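L-ornithine N(5)-monooxygenase (Pseudomonas aeruginosa, PDB 3S5W) catalyses the FAD- and NADPH-dependent hydroxylation of the side-chain nitrogen of L-ornithine, the first step towards hydroxamate siderophores such as pyoverdin. Local coordinates at residues V29-I34 with L177-R182; R152-L157 with R166-N171; L284-E289 with Q419-L424; Y400-D405 with I412-F417. All coordinates share one frame; numbering follows the deposited sequence.

How the contacts relate
Contacts 1 and 2 are neighbours, their centres 9 Å apart, in the mixed sheet of the FAD-binding part of the chain. Strands 161-171 and 176-181 lie side by side there, Arg179 O sits 2.8 Å from Val167 N in a probable hydrogen bond, and Ile34 packs on Val167. These two side chains are about 9 and 8 Å from the FAD. Contact 4 reaches the same sheet through strand 411-414, its centre about 18 Å from that of contact 1, without touching it. From there the chain runs into helix 419-422 of contact 3, where His422 stacks on Tyr400 of contact 4. In contact 3, Gly423 is about 11 Å from the bound N5-hydroxy-ornithine.

Contact 1: V29-I34 with L177-R182; sequences VVHDLI and LVRTTR. With PO4 (phosphate ion), chain D.
Backbone bonds join His31 to segment 177-182 through both its backbone N and its backbone O. The N donates to Thr180 O at 2.9 Å, and the O accepts from Arg182 N, just past the strand end, at 2.9 Å. The same carbonyl takes a CA-H...O contact from Thr181.

These bonds make a parallel pairing, with His31 opposite Thr181, between the first modelled strand and one that returns about 140 residues later in the mixed sheet of the FAD-binding part. Beta-branched residues suit such extended backbone.

Apolar contact is concentrated at Ile34, whose CG1 reaches to 3.6 Å from Thr181 CB while CD1 touches Arg179 CB. With chi1 at -172°, Thr181 holds OG1 beside its own carbonyl carbon, and this hydroxyl is hydrogen-bonded to Ala183 O. On the other face of the sheet, methyl CG2 of Val30 meets CG2 of Thr180 at 3.9 Å.

Charged groups lie at both ends. Arg182 runs alongside Asp32, forming a salt bridge whose NH1 to OD1 hydrogen bond, 3.0 Å, is weak and bent to 124°; Val30 CG1 sits over the centre of one guanidinium face. The other carboxylate oxygen, OD2, accepts from Glu60 N. The guanidinium edge of the extended Arg179 meets a phosphate ion, probably from the crystallisation liquor: NE to O2 at 2.8 Å and NH2 to O4 at 2.9 Å. Its NH1 forms a salt bridge with Glu148, and Arg145 also binds the phosphate.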
loop_
_atom_site.group_PDB
_atom_site.type_symbol
_atom_site.label_atom_id
_atom_site.label_comp_id
_atom_site.label_asym_id
_atom_site.label_seq_id
_atom_site.Cartn_x
_atom_site.Cartn_y
_atom_site.Cartn_z
ATOM N N VAL A 29 -11.551 -7.566 29.617
ATOM C CA VAL A 29 -11.239 -6.124 29.386
ATOM C C VAL A 29 -9.828 -5.874 28.827
ATOM O O VAL A 29 -9.673 -4.981 28.000
ATOM C CB VAL A 29 -11.540 -5.151 30.651
ATOM C CG1 VAL A 29 -13.042 -5.118 31.029
ATOM C CG2 VAL A 29 -10.636 -5.424 31.879
ATOM N N VAL A 30 -8.811 -6.622 29.270
ATOM C CA VAL A 30 -7.413 -6.347 28.843
ATOM C C VAL A 30 -6.891 -7.293 27.734
ATOM O O VAL A 30 -6.665 -8.485 27.955
ATOM C CB VAL A 30 -6.397 -6.245 30.040
ATOM C CG1 VAL A 30 -4.984 -6.006 29.536
ATOM C CG2 VAL A 30 -6.764 -5.100 30.967
ATOM N N HIS A 31 -6.687 -6.738 26.540
ATOM C CA HIS A 31 -6.257 -7.552 25.391
ATOM C C HIS A 31 -4.766 -7.776 25.424
ATOM O O HIS A 31 -4.023 -6.993 26.019
ATOM C CB HIS A 31 -6.706 -6.906 24.071
ATOM C CG HIS A 31 -8.189 -6.687 23.997
ATOM N ND1 HIS A 31 -9.073 -7.694 23.678
ATOM C CD2 HIS A 31 -8.942 -5.588 24.250
ATOM C CE1 HIS A 31 -10.308 -7.223 23.722
ATOM N NE2 HIS A 31 -10.256 -5.944 24.056
ATOM N N ASP A 32 -4.326 -8.865 24.797
ATOM C CA ASP A 32 -2.904 -9.129 24.632
ATOM C C ASP A 32 -2.319 -8.287 23.490
ATOM O O ASP A 32 -1.211 -7.765 23.608
ATOM C CB ASP A 32 -2.653 -10.632 24.399
ATOM C CG ASP A 32 -2.885 -11.465 25.664
ATOM O OD1 ASP A 32 -2.276 -11.129 26.702
ATOM O OD2 ASP A 32 -3.653 -12.452 25.615
ATOM N N LEU A 33 -3.084 -8.162 22.399
ATOM C CA LEU A 33 -2.653 -7.408 21.225
ATOM C C LEU A 33 -3.826 -6.722 20.586
ATOM O O LEU A 33 -4.885 -7.330 20.374
ATOM C CB LEU A 33 -1.999 -8.342 20.174
ATOM C CG LEU A 33 -1.446 -7.667 18.898
ATOM C CD1 LEU A 33 -0.139 -6.866 19.179
ATOM C CD2 LEU A 33 -1.259 -8.716 17.779
ATOM N N ILE A 34 -3.634 -5.460 20.248
ATOM C CA ILE A 34 -4.541 -4.801 19.333
ATOM C C ILE A 34 -3.733 -4.338 18.116
ATOM O O ILE A 34 -2.627 -3.847 18.268
ATOM C CB ILE A 34 -5.301 -3.612 19.993
ATOM C CG1 ILE A 34 -6.125 -4.120 21.182
ATOM C CG2 ILE A 34 -6.225 -2.886 18.966
ATOM C CD1 ILE A 34 -6.928 -3.002 21.885
ATOM N N LEU A 177 -14.862 4.396 21.130
ATOM C CA LEU A 177 -14.571 3.179 21.864
ATOM C C LEU A 177 -13.182 3.280 22.477
ATOM O O LEU A 177 -12.257 3.817 21.862
ATOM C CB LEU A 177 -14.676 1.957 20.943
ATOM C CG LEU A 177 -16.072 1.411 20.572
ATOM C CD1 LEU A 177 -16.640 2.067 19.319
ATOM C CD2 LEU A 177 -15.981 -0.078 20.321
ATOM N N VAL A 178 -13.042 2.807 23.708
ATOM C CA VAL A 178 -11.748 2.817 24.390
ATOM C C VAL A 178 -11.478 1.390 24.832
ATOM O O VAL A 178 -12.326 0.765 25.470
ATOM C CB VAL A 178 -11.708 3.849 25.593
ATOM C CG1 VAL A 178 -10.376 3.793 26.344
ATOM C CG2 VAL A 178 -11.969 5.265 25.086
ATOM N N ARG A 179 -10.328 0.848 24.433
ATOM C CA ARG A 179 -9.929 -0.509 24.796
ATOM C C ARG A 179 -8.526 -0.494 25.368
ATOM O O ARG A 179 -7.732 0.407 25.098
ATOM C CB ARG A 179 -9.964 -1.456 23.582
ATOM C CG ARG A 179 -11.328 -1.762 23.014
ATOM C CD ARG A 179 -11.133 -2.753 21.879
ATOM N NE ARG A 179 -12.368 -3.079 21.174
ATOM C CZ ARG A 179 -12.865 -2.393 20.147
ATOM N NH1 ARG A 179 -12.269 -1.284 19.710
ATOM N NH2 ARG A 179 -13.982 -2.807 19.573
ATOM N N THR A 180 -8.210 -1.521 26.138
ATOM C CA THR A 180 -6.954 -1.603 26.809
ATOM C C THR A 180 -6.166 -2.822 26.306
ATOM O O THR A 180 -6.742 -3.881 26.089
ATOM C CB THR A 180 -7.214 -1.661 28.344
ATOM O OG1 THR A 180 -7.799 -0.416 28.730
ATOM C CG2 THR A 180 -5.936 -1.826 29.100
ATOM N N THR A 181 -4.854 -2.657 26.134
ATOM C CA THR A 181 -3.997 -3.716 25.575
ATOM C C THR A 181 -2.569 -3.732 26.121
ATOM O O THR A 181 -1.998 -2.680 26.390
ATOM C CB THR A 181 -3.964 -3.639 23.997
ATOM O OG1 THR A 181 -3.284 -4.791 23.476
ATOM C CG2 THR A 181 -3.248 -2.381 23.511
ATOM N N ARG A 182 -1.991 -4.928 26.260
ATOM C CA ARG A 182 -0.568 -5.110 26.628
ATOM C C ARG A 182 0.434 -4.800 25.479
ATOM O O ARG A 182 1.618 -4.515 25.713
ATOM C CB ARG A 182 -0.309 -6.551 27.143
ATOM C CG ARG A 182 -1.265 -7.020 28.271
ATOM C CD ARG A 182 -0.977 -8.443 28.729
ATOM N NE ARG A 182 -1.680 -8.762 29.979
ATOM C CZ ARG A 182 -2.886 -9.335 30.067
ATOM N NH1 ARG A 182 -3.567 -9.675 28.970
ATOM N NH2 ARG A 182 -3.414 -9.582 31.264
HETATM P P PO4 D . -15.180 -5.699 21.719
HETATM O O1 PO4 D . -14.628 -7.106 21.749
HETATM O O2 PO4 D . -14.152 -4.805 22.376
HETATM O O3 PO4 D . -16.496 -5.681 22.471
HETATM O O4 PO4 D . -15.468 -5.219 20.309
#

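Contact 2: R152-L157 with R166-N171; sequences RIEPML and RVISRN
The antiparallel hairpin of strands 148-158 and 161-171 pairs Arg152 with Ile168 and Glu154 with Arg166 as hydrogen-bonded pairs, and Ile153 with Val167 between them as a non-hydrogen-bonded one. Glu154 and Arg166 exchange two backbone bonds; Arg166 N to Glu154 O is the shorter, at 2.7 Å.

One face carries the salt-bridge network of Arg152, Glu154 and Arg166 above Ile168. Arg166, bent at chi3 (50°), brings NE to Glu154 OE1 at 2.9 Å, nearly along the C-O axis, guanidinium and carboxylate almost coplanar (16°); NH2 adds a weak bond to the same oxygen. OE2 accepts from Arg152 NE at 2.9 Å, on the anti side but 34° out of the carboxylate plane. Ile168 sets CD1 3.9 Å from Glu154 CD and CG2 over one face of the Arg152 guanidinium. The side chains of Met156 and Arg166 cross at about a right angle, CG to CG 3.7 Å.

The opposite face is apolar: Ile153 CD1 meets Val167 CG1 at 3.8 Å, and Val167 also touches Val150, an FAD-binding residue.

Each carboxylate oxygen of Glu154 has its own arginine, which limits rotation of the group, probably favours its ionised form and probably eases repulsion between the arginines.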
loop_
_atom_site.group_PDB
_atom_site.type_symbol
_atom_site.label_atom_id
_atom_site.label_comp_id
_atom_site.label_asym_id
_atom_site.label_seq_id
_atom_site.Cartn_x
_atom_site.Cartn_y
_atom_site.Cartn_z
ATOM N N ARG A 152 -6.070 7.464 18.273
ATOM C CA ARG A 152 -4.847 7.708 19.056
ATOM C C ARG A 152 -4.596 6.599 20.064
ATOM O O ARG A 152 -5.508 5.872 20.447
ATOM C CB ARG A 152 -4.897 9.069 19.792
ATOM C CG ARG A 152 -5.949 9.149 20.879
ATOM C CD ARG A 152 -6.022 10.557 21.547
ATOM N NE ARG A 152 -7.245 10.648 22.352
ATOM C CZ ARG A 152 -8.435 10.986 21.872
ATOM N NH1 ARG A 152 -8.576 11.306 20.595
ATOM N NH2 ARG A 152 -9.484 11.014 22.673
ATOM N N ILE A 153 -3.351 6.501 20.506
ATOM C CA ILE A 153 -2.943 5.519 21.484
ATOM C C ILE A 153 -2.384 6.305 22.647
ATOM O O ILE A 153 -1.537 7.171 22.436
ATOM C CB ILE A 153 -1.832 4.597 20.935
ATOM C CG1 ILE A 153 -2.221 4.048 19.551
ATOM C CG2 ILE A 153 -1.515 3.466 21.931
ATOM C CD1 ILE A 153 -3.473 3.188 19.545
ATOM N N GLU A 154 -2.873 6.004 23.851
ATOM C CA GLU A 154 -2.437 6.672 25.084
ATOM C C GLU A 154 -1.813 5.691 26.087
ATOM O O GLU A 154 -2.238 4.539 26.184
ATOM C CB GLU A 154 -3.611 7.377 25.753
ATOM C CG GLU A 154 -4.103 8.617 25.024
ATOM C CD GLU A 154 -5.473 9.054 25.519
ATOM O OE1 GLU A 154 -5.972 8.464 26.509
ATOM O OE2 GLU A 154 -6.055 9.980 24.910
ATOM N N PRO A 155 -0.801 6.159 26.841
ATOM C CA PRO A 155 -0.170 5.340 27.876
ATOM C C PRO A 155 -1.049 5.155 29.113
ATOM O O PRO A 155 -1.631 6.118 29.589
ATOM C CB PRO A 155 1.071 6.153 28.246
ATOM C CG PRO A 155 0.740 7.556 27.879
ATOM C CD PRO A 155 -0.116 7.456 26.661
ATOM N N MET A 156 -1.165 3.930 29.610
ATOM C CA MET A 156 -1.783 3.693 30.910
ATOM C C MET A 156 -0.713 3.575 31.998
ATOM O O MET A 156 -0.053 2.532 32.129
ATOM C CB MET A 156 -2.682 2.466 30.885
ATOM C CG MET A 156 -4.154 2.791 31.052
ATOM S SD MET A 156 -5.215 1.332 31.251
ATOM C CE MET A 156 -4.532 0.537 32.719
ATOM N N LEU A 157 -0.545 4.665 32.752
ATOM C CA LEU A 157 0.443 4.766 33.838
ATOM C C LEU A 157 -0.026 4.047 35.099
ATOM O O LEU A 157 -1.179 4.188 35.510
ATOM C CB LEU A 157 0.744 6.234 34.174
ATOM C CG LEU A 157 1.456 7.114 33.138
ATOM C CD1 LEU A 157 1.519 8.595 33.573
ATOM C CD2 LEU A 157 2.842 6.569 32.846
ATOM N N ARG A 166 -4.000 2.500 25.995
ATOM C CA ARG A 166 -5.398 2.790 25.732
ATOM C C ARG A 166 -5.522 3.042 24.239
ATOM O O ARG A 166 -4.841 3.923 23.709
ATOM C CB ARG A 166 -5.848 4.055 26.490
ATOM C CG ARG A 166 -6.004 3.879 27.989
ATOM C CD ARG A 166 -5.941 5.253 28.747
ATOM N NE ARG A 166 -6.838 6.259 28.168
ATOM C CZ ARG A 166 -8.140 6.354 28.427
ATOM N NH1 ARG A 166 -8.710 5.514 29.276
ATOM N NH2 ARG A 166 -8.878 7.295 27.841
ATOM N N VAL A 167 -6.370 2.265 23.570
ATOM C CA VAL A 167 -6.598 2.447 22.144
ATOM C C VAL A 167 -7.955 3.108 21.967
ATOM O O VAL A 167 -8.977 2.538 22.353
ATOM C CB VAL A 167 -6.527 1.078 21.374
ATOM C CG1 VAL A 167 -6.763 1.284 19.863
ATOM C CG2 VAL A 167 -5.200 0.345 21.656
ATOM N N ILE A 168 -7.961 4.303 21.387
ATOM C CA ILE A 168 -9.172 5.076 21.200
ATOM C C ILE A 168 -9.617 4.982 19.738
ATOM O O ILE A 168 -8.884 5.376 18.841
ATOM C CB ILE A 168 -8.967 6.600 21.572
ATOM C CG1 ILE A 168 -8.713 6.816 23.076
ATOM C CG2 ILE A 168 -10.219 7.391 21.212
ATOM C CD1 ILE A 168 -7.424 6.333 23.617
ATOM N N SER A 169 -10.818 4.486 19.510
ATOM C CA SER A 169 -11.344 4.380 18.160
ATOM C C SER A 169 -12.744 4.995 18.038
ATOM O O SER A 169 -13.421 5.260 19.056
ATOM C CB SER A 169 -11.322 2.911 17.686
ATOM O OG SER A 169 -12.197 2.082 18.438
ATOM N N ARG A 170 -13.168 5.226 16.801
ATOM C CA ARG A 170 -14.473 5.769 16.503
ATOM C C ARG A 170 -15.124 4.798 15.514
ATOM O O ARG A 170 -14.464 4.355 14.563
ATOM C CB ARG A 170 -14.335 7.172 15.890
ATOM C CG ARG A 170 -15.686 7.829 15.504
ATOM C CD ARG A 170 -15.570 9.302 15.066
ATOM N NE ARG A 170 -14.793 9.483 13.838
ATOM C CZ ARG A 170 -13.700 10.244 13.735
ATOM N NH1 ARG A 170 -13.239 10.925 14.786
ATOM N NH2 ARG A 170 -13.066 10.338 12.572
ATOM N N ASN A 171 -16.375 4.414 15.747
ATOM C CA ASN A 171 -17.072 3.588 14.757
ATOM C C ASN A 171 -17.787 4.439 13.695
ATOM O O ASN A 171 -17.711 5.679 13.720
ATOM C CB ASN A 171 -17.961 2.488 15.386
ATOM C CG ASN A 171 -19.197 3.044 16.108
ATOM O OD1 ASN A 171 -19.652 4.165 15.841
ATOM N ND2 ASN A 171 -19.721 2.265 17.041
#

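Contact 3: L284-E289 with Q419-L424; sequences LIYSRE and QASHGL
Tyr286 and His422 lie side by side and point the same way, but their rings meet obliquely, planes 55° apart and centroids 5.0 Å apart. Tyr286 CD2 sits 3.6 Å above one face of the imidazole, toward its rim. The tyrosine edge also meets Ser421 O, 3.4 Å from CD2, and CB of Ser421 touches the same carbon.

Beside the ring pair, Ile285 points at the end of the short helix. Its CG1 is anti to the backbone N (chi1 -169°), leaving CG2 to press on the backbone, 3.3 Å from His422 C, while CD1 reaches Gly423 CA at 4.0 Å. Glycine is at home here, leaving the helix with a positive phi of 107°, close under Ile285 CG2.

The contact joins the last turn of helix 279-287 to helix 419-422. Tyr286 OH bonds to Ile396 O, His422 stacks on Tyr400, and helix 290-299 closes in, Leu297 packing on Ile285 and Arg293 making a cation-pi contact with the Tyr286 ring.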
loop_
_atom_site.group_PDB
_atom_site.type_symbol
_atom_site.label_atom_id
_atom_site.label_comp_id
_atom_site.label_asym_id
_atom_site.label_seq_id
_atom_site.Cartn_x
_atom_site.Cartn_y
_atom_site.Cartn_z
ATOM N N LEU A 284 20.323 -8.937 5.648
ATOM C CA LEU A 284 21.473 -8.309 5.035
ATOM C C LEU A 284 21.411 -6.771 5.147
ATOM O O LEU A 284 22.347 -6.154 5.629
ATOM C CB LEU A 284 21.590 -8.756 3.569
ATOM C CG LEU A 284 22.802 -8.332 2.719
ATOM C CD1 LEU A 284 22.701 -6.915 2.226
ATOM C CD2 LEU A 284 24.124 -8.575 3.465
ATOM N N ILE A 285 20.319 -6.161 4.687
ATOM C CA ILE A 285 20.222 -4.709 4.744
ATOM C C ILE A 285 20.222 -4.184 6.190
ATOM O O ILE A 285 20.875 -3.175 6.488
ATOM C CB ILE A 285 19.050 -4.120 3.891
ATOM C CG1 ILE A 285 19.180 -2.584 3.784
ATOM C CG2 ILE A 285 17.676 -4.607 4.388
ATOM C CD1 ILE A 285 18.341 -1.944 2.663
ATOM N N TYR A 286 19.515 -4.890 7.073
ATOM C CA TYR A 286 19.507 -4.524 8.491
ATOM C C TYR A 286 20.918 -4.521 9.133
ATOM O O TYR A 286 21.223 -3.661 9.951
ATOM C CB TYR A 286 18.577 -5.417 9.293
ATOM C CG TYR A 286 18.244 -4.753 10.616
ATOM C CD1 TYR A 286 19.006 -5.022 11.772
ATOM C CD2 TYR A 286 17.221 -3.794 10.693
ATOM C CE1 TYR A 286 18.720 -4.370 12.985
ATOM C CE2 TYR A 286 16.931 -3.144 11.896
ATOM C CZ TYR A 286 17.687 -3.436 13.036
ATOM O OH TYR A 286 17.385 -2.785 14.222
ATOM N N SER A 287 21.753 -5.484 8.751
ATOM C CA SER A 287 23.165 -5.559 9.177
ATOM C C SER A 287 24.064 -4.419 8.663
ATOM O O SER A 287 25.157 -4.194 9.214
ATOM C CB SER A 287 23.769 -6.912 8.779
ATOM O OG SER A 287 24.150 -6.924 7.403
ATOM N N ARG A 288 23.630 -3.701 7.623
ATOM C CA ARG A 288 24.482 -2.679 7.003
ATOM C C ARG A 288 24.407 -1.350 7.718
ATOM O O ARG A 288 23.410 -1.051 8.362
ATOM C CB ARG A 288 24.164 -2.470 5.516
ATOM C CG ARG A 288 24.418 -3.681 4.643
ATOM C CD ARG A 288 25.751 -4.336 4.944
ATOM N NE ARG A 288 26.159 -5.211 3.858
ATOM C CZ ARG A 288 26.802 -6.360 4.022
ATOM N NH1 ARG A 288 27.091 -6.803 5.244
ATOM N NH2 ARG A 288 27.128 -7.089 2.960
ATOM N N GLU A 289 25.475 -0.565 7.600
ATOM C CA GLU A 289 25.484 0.793 8.142
ATOM C C GLU A 289 24.612 1.682 7.268
ATOM O O GLU A 289 24.296 1.320 6.129
ATOM C CB GLU A 289 26.907 1.329 8.245
ATOM C CG GLU A 289 27.778 0.394 9.051
ATOM C CD GLU A 289 28.909 1.094 9.752
ATOM O OE1 GLU A 289 28.844 1.161 11.002
ATOM O OE2 GLU A 289 29.850 1.570 9.066
ATOM N N GLN A 419 11.201 0.390 5.522
ATOM C CA GLN A 419 11.997 0.191 4.298
ATOM C C GLN A 419 13.477 0.598 4.476
ATOM O O GLN A 419 14.374 -0.131 4.015
ATOM C CB GLN A 419 11.384 0.940 3.129
ATOM C CG GLN A 419 12.189 0.844 1.816
ATOM C CD GLN A 419 11.496 1.593 0.726
ATOM O OE1 GLN A 419 11.823 2.750 0.450
ATOM N NE2 GLN A 419 10.490 0.971 0.132
ATOM N N ALA A 420 13.718 1.735 5.144
ATOM C CA ALA A 420 15.105 2.236 5.331
ATOM C C ALA A 420 16.047 1.213 5.968
ATOM O O ALA A 420 17.233 1.167 5.637
ATOM C CB ALA A 420 15.136 3.579 6.110
ATOM N N SER A 421 15.520 0.365 6.835
ATOM C CA SER A 421 16.345 -0.608 7.562
ATOM C C SER A 421 16.146 -2.067 7.146
ATOM O O SER A 421 16.993 -2.920 7.424
ATOM C CB SER A 421 16.086 -0.481 9.069
ATOM O OG SER A 421 14.703 -0.615 9.393
ATOM N N HIS A 422 14.993 -2.374 6.571
ATOM C CA HIS A 422 14.629 -3.777 6.298
ATOM C C HIS A 422 14.469 -4.083 4.803
ATOM O O HIS A 422 14.293 -5.233 4.439
ATOM C CB HIS A 422 13.292 -4.127 6.991
ATOM C CG HIS A 422 13.387 -4.188 8.480
ATOM N ND1 HIS A 422 13.317 -5.374 9.183
ATOM C CD2 HIS A 422 13.560 -3.211 9.399
ATOM C CE1 HIS A 422 13.405 -5.115 10.480
ATOM N NE2 HIS A 422 13.570 -3.813 10.634
ATOM N N GLY A 423 14.485 -3.067 3.958
ATOM C CA GLY A 423 14.609 -3.301 2.535
ATOM C C GLY A 423 13.336 -3.068 1.746
ATOM O O GLY A 423 12.284 -2.752 2.312
ATOM N N LEU A 424 13.442 -3.255 0.429
ATOM C CA LEU A 424 12.340 -2.967 -0.495
ATOM C C LEU A 424 11.113 -3.878 -0.344
ATOM O O LEU A 424 10.024 -3.532 -0.831
ATOM C CB LEU A 424 12.858 -2.936 -1.958
ATOM C CG LEU A 424 13.706 -1.687 -2.241
ATOM C CD1 LEU A 424 14.592 -1.893 -3.458
ATOM C CD2 LEU A 424 12.867 -0.469 -2.463
#

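Contact 4: Y400-D405 with I412-F417; sequences YRLQTD and IYAQGF. With PO4 (phosphate ion), chain G.
The Tyr413 ring carries the aliphatic part of Arg401 over one face, with CG 4.2 Å above the plane toward the rim and CB 3.8 Å from Tyr413 CE2. With chi1 at -171° and an extended chain, Arg401 crosses the ring to its hydroxyl end, CD near OH, its guanidinium plane turned 45° from the ring. That hydroxyl is hydrogen-bonded to Ser442 in helix 432-447. Tyr400 CB lies 3.6 Å from Ala414 O, an oxygen its ring meets obliquely. A phosphate ion, probably from the crystallisation liquor, lies at the guanidinium edge: NH1 donates to O1 at 2.8 Å and NH2 to O2 at 2.9 Å. Also in the guanidinium plane, a water accepts from Arg401 NE and Ile412 N and donates to Leu402 O.

Backbone bonds on either side of Arg401 hold the loop to strand 411-414, which runs parallel to 183-186 in the mixed sheet. Leu402 N donates to Ile412 O at 2.9 Å, and Ala414 N to Tyr400 O at 3.1 Å. Leu402 lays its methyls on the buried Ile412 and Ala414, CD1 meeting Ile412 CG2 at 4.1 Å.

The arginine's methylenes thus pack on an aromatic face, and its charged end is left able to bind an anion, here a phosphate that also binds His446. The three bonds to the water satisfy strand and loop polar atoms that do not bond directly.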
loop_
_atom_site.group_PDB
_atom_site.type_symbol
_atom_site.label_atom_id
_atom_site.label_comp_id
_atom_site.label_asym_id
_atom_site.label_seq_id
_atom_site.Cartn_x
_atom_site.Cartn_y
_atom_site.Cartn_z
ATOM N N TYR A 400 10.862 -5.602 14.367
ATOM C CA TYR A 400 9.849 -4.590 14.035
ATOM C C TYR A 400 9.281 -3.865 15.278
ATOM O O TYR A 400 8.305 -3.154 15.181
ATOM C CB TYR A 400 8.718 -5.160 13.153
ATOM C CG TYR A 400 9.259 -5.743 11.870
ATOM C CD1 TYR A 400 9.499 -4.914 10.760
ATOM C CD2 TYR A 400 9.558 -7.113 11.771
ATOM C CE1 TYR A 400 10.026 -5.435 9.548
ATOM C CE2 TYR A 400 10.083 -7.649 10.564
ATOM C CZ TYR A 400 10.307 -6.782 9.461
ATOM O OH TYR A 400 10.815 -7.271 8.272
ATOM N N ARG A 401 9.959 -4.023 16.408
ATOM C CA ARG A 401 9.543 -3.387 17.656
ATOM C C ARG A 401 10.195 -2.013 17.786
ATOM O O ARG A 401 11.418 -1.877 17.603
ATOM C CB ARG A 401 9.936 -4.286 18.832
ATOM C CG ARG A 401 9.346 -3.804 20.126
ATOM C CD ARG A 401 9.462 -4.864 21.143
ATOM N NE ARG A 401 9.213 -4.304 22.459
ATOM C CZ ARG A 401 9.394 -4.982 23.581
ATOM N NH1 ARG A 401 9.827 -6.242 23.527
ATOM N NH2 ARG A 401 9.130 -4.401 24.753
ATOM N N LEU A 402 9.361 -1.000 18.050
ATOM C CA LEU A 402 9.791 0.377 18.299
ATOM C C LEU A 402 10.571 0.410 19.605
ATOM O O LEU A 402 10.095 -0.100 20.613
ATOM C CB LEU A 402 8.582 1.335 18.418
ATOM C CG LEU A 402 7.592 1.490 17.258
ATOM C CD1 LEU A 402 6.839 2.827 17.317
ATOM C CD2 LEU A 402 8.323 1.370 15.939
ATOM N N GLN A 403 11.768 0.983 19.574
ATOM C CA GLN A 403 12.562 1.091 20.795
ATOM C C GLN A 403 11.987 2.195 21.680
ATOM O O GLN A 403 11.762 3.323 21.228
ATOM C CB GLN A 403 14.077 1.280 20.524
ATOM C CG GLN A 403 14.997 1.310 21.807
ATOM C CD GLN A 403 14.768 0.149 22.837
ATOM O OE1 GLN A 403 13.630 -0.250 23.140
ATOM N NE2 GLN A 403 15.868 -0.356 23.397
ATOM N N THR A 404 11.713 1.827 22.926
ATOM C CA THR A 404 11.215 2.752 23.946
ATOM C C THR A 404 12.206 2.810 25.121
ATOM O O THR A 404 13.007 1.890 25.298
ATOM C CB THR A 404 9.833 2.305 24.480
ATOM O OG1 THR A 404 9.981 1.152 25.307
ATOM C CG2 THR A 404 8.856 1.970 23.349
ATOM N N ASP A 405 12.143 3.867 25.934
ATOM C CA ASP A 405 12.935 3.891 27.177
ATOM C C ASP A 405 12.377 2.863 28.184
ATOM O O ASP A 405 11.312 2.271 27.942
ATOM C CB ASP A 405 13.076 5.320 27.758
ATOM C CG ASP A 405 11.759 5.894 28.298
ATOM O OD1 ASP A 405 11.303 6.931 27.772
ATOM O OD2 ASP A 405 11.193 5.327 29.258
ATOM N N ILE A 412 5.359 -2.251 21.253
ATOM C CA ILE A 412 4.698 -1.653 20.093
ATOM C C ILE A 412 5.461 -2.059 18.815
ATOM O O ILE A 412 6.665 -1.840 18.714
ATOM C CB ILE A 412 4.659 -0.121 20.194
ATOM C CG1 ILE A 412 4.013 0.301 21.549
ATOM C CG2 ILE A 412 3.928 0.485 18.971
ATOM C CD1 ILE A 412 4.297 1.708 21.946
ATOM N N TYR A 413 4.745 -2.664 17.874
ATOM C CA TYR A 413 5.343 -3.083 16.595
ATOM C C TYR A 413 4.725 -2.249 15.471
ATOM O O TYR A 413 3.600 -1.760 15.597
ATOM C CB TYR A 413 5.067 -4.570 16.364
ATOM C CG TYR A 413 5.640 -5.487 17.415
ATOM C CD1 TYR A 413 4.942 -5.759 18.599
ATOM C CD2 TYR A 413 6.869 -6.112 17.225
ATOM C CE1 TYR A 413 5.472 -6.623 19.572
ATOM C CE2 TYR A 413 7.392 -6.985 18.187
ATOM C CZ TYR A 413 6.679 -7.228 19.366
ATOM O OH TYR A 413 7.201 -8.080 20.327
ATOM N N ALA A 414 5.462 -2.078 14.370
ATOM C CA ALA A 414 4.932 -1.387 13.204
ATOM C C ALA A 414 5.298 -2.171 11.945
ATOM O O ALA A 414 6.387 -2.684 11.865
ATOM C CB ALA A 414 5.473 0.026 13.133
ATOM N N GLN A 415 4.379 -2.236 10.977
ATOM C CA GLN A 415 4.618 -2.984 9.745
ATOM C C GLN A 415 4.473 -2.032 8.579
ATOM O O GLN A 415 3.456 -1.338 8.475
ATOM C CB GLN A 415 3.602 -4.128 9.610
ATOM C CG GLN A 415 3.737 -5.183 10.686
ATOM C CD GLN A 415 3.118 -6.496 10.260
ATOM O OE1 GLN A 415 3.623 -7.153 9.348
ATOM N NE2 GLN A 415 2.010 -6.884 10.906
ATOM N N GLY A 416 5.496 -2.015 7.708
ATOM C CA GLY A 416 5.464 -1.245 6.464
ATOM C C GLY A 416 6.084 0.136 6.576
ATOM O O GLY A 416 5.982 0.942 5.631
ATOM N N PHE A 417 6.746 0.387 7.711
ATOM C CA PHE A 417 7.349 1.701 7.998
ATOM C C PHE A 417 8.857 1.648 8.133
ATOM O O PHE A 417 9.490 2.563 8.693
ATOM C CB PHE A 417 6.676 2.301 9.257
ATOM C CG PHE A 417 5.283 2.729 8.972
ATOM C CD1 PHE A 417 5.038 4.015 8.481
ATOM C CD2 PHE A 417 4.222 1.811 9.059
ATOM C CE1 PHE A 417 3.745 4.413 8.126
ATOM C CE2 PHE A 417 2.917 2.201 8.712
ATOM C CZ PHE A 417 2.677 3.504 8.242
HETATM P P PO4 G . 10.696 -6.476 27.095
HETATM O O1 PO4 G . 10.103 -7.428 26.070
HETATM O O2 PO4 G . 9.690 -5.386 27.415
HETATM O O3 PO4 G . 11.035 -7.258 28.341
HETATM O O4 PO4 G . 11.966 -5.844 26.562
HETATM O O HOH W 1 8.041 -1.488 22.040
#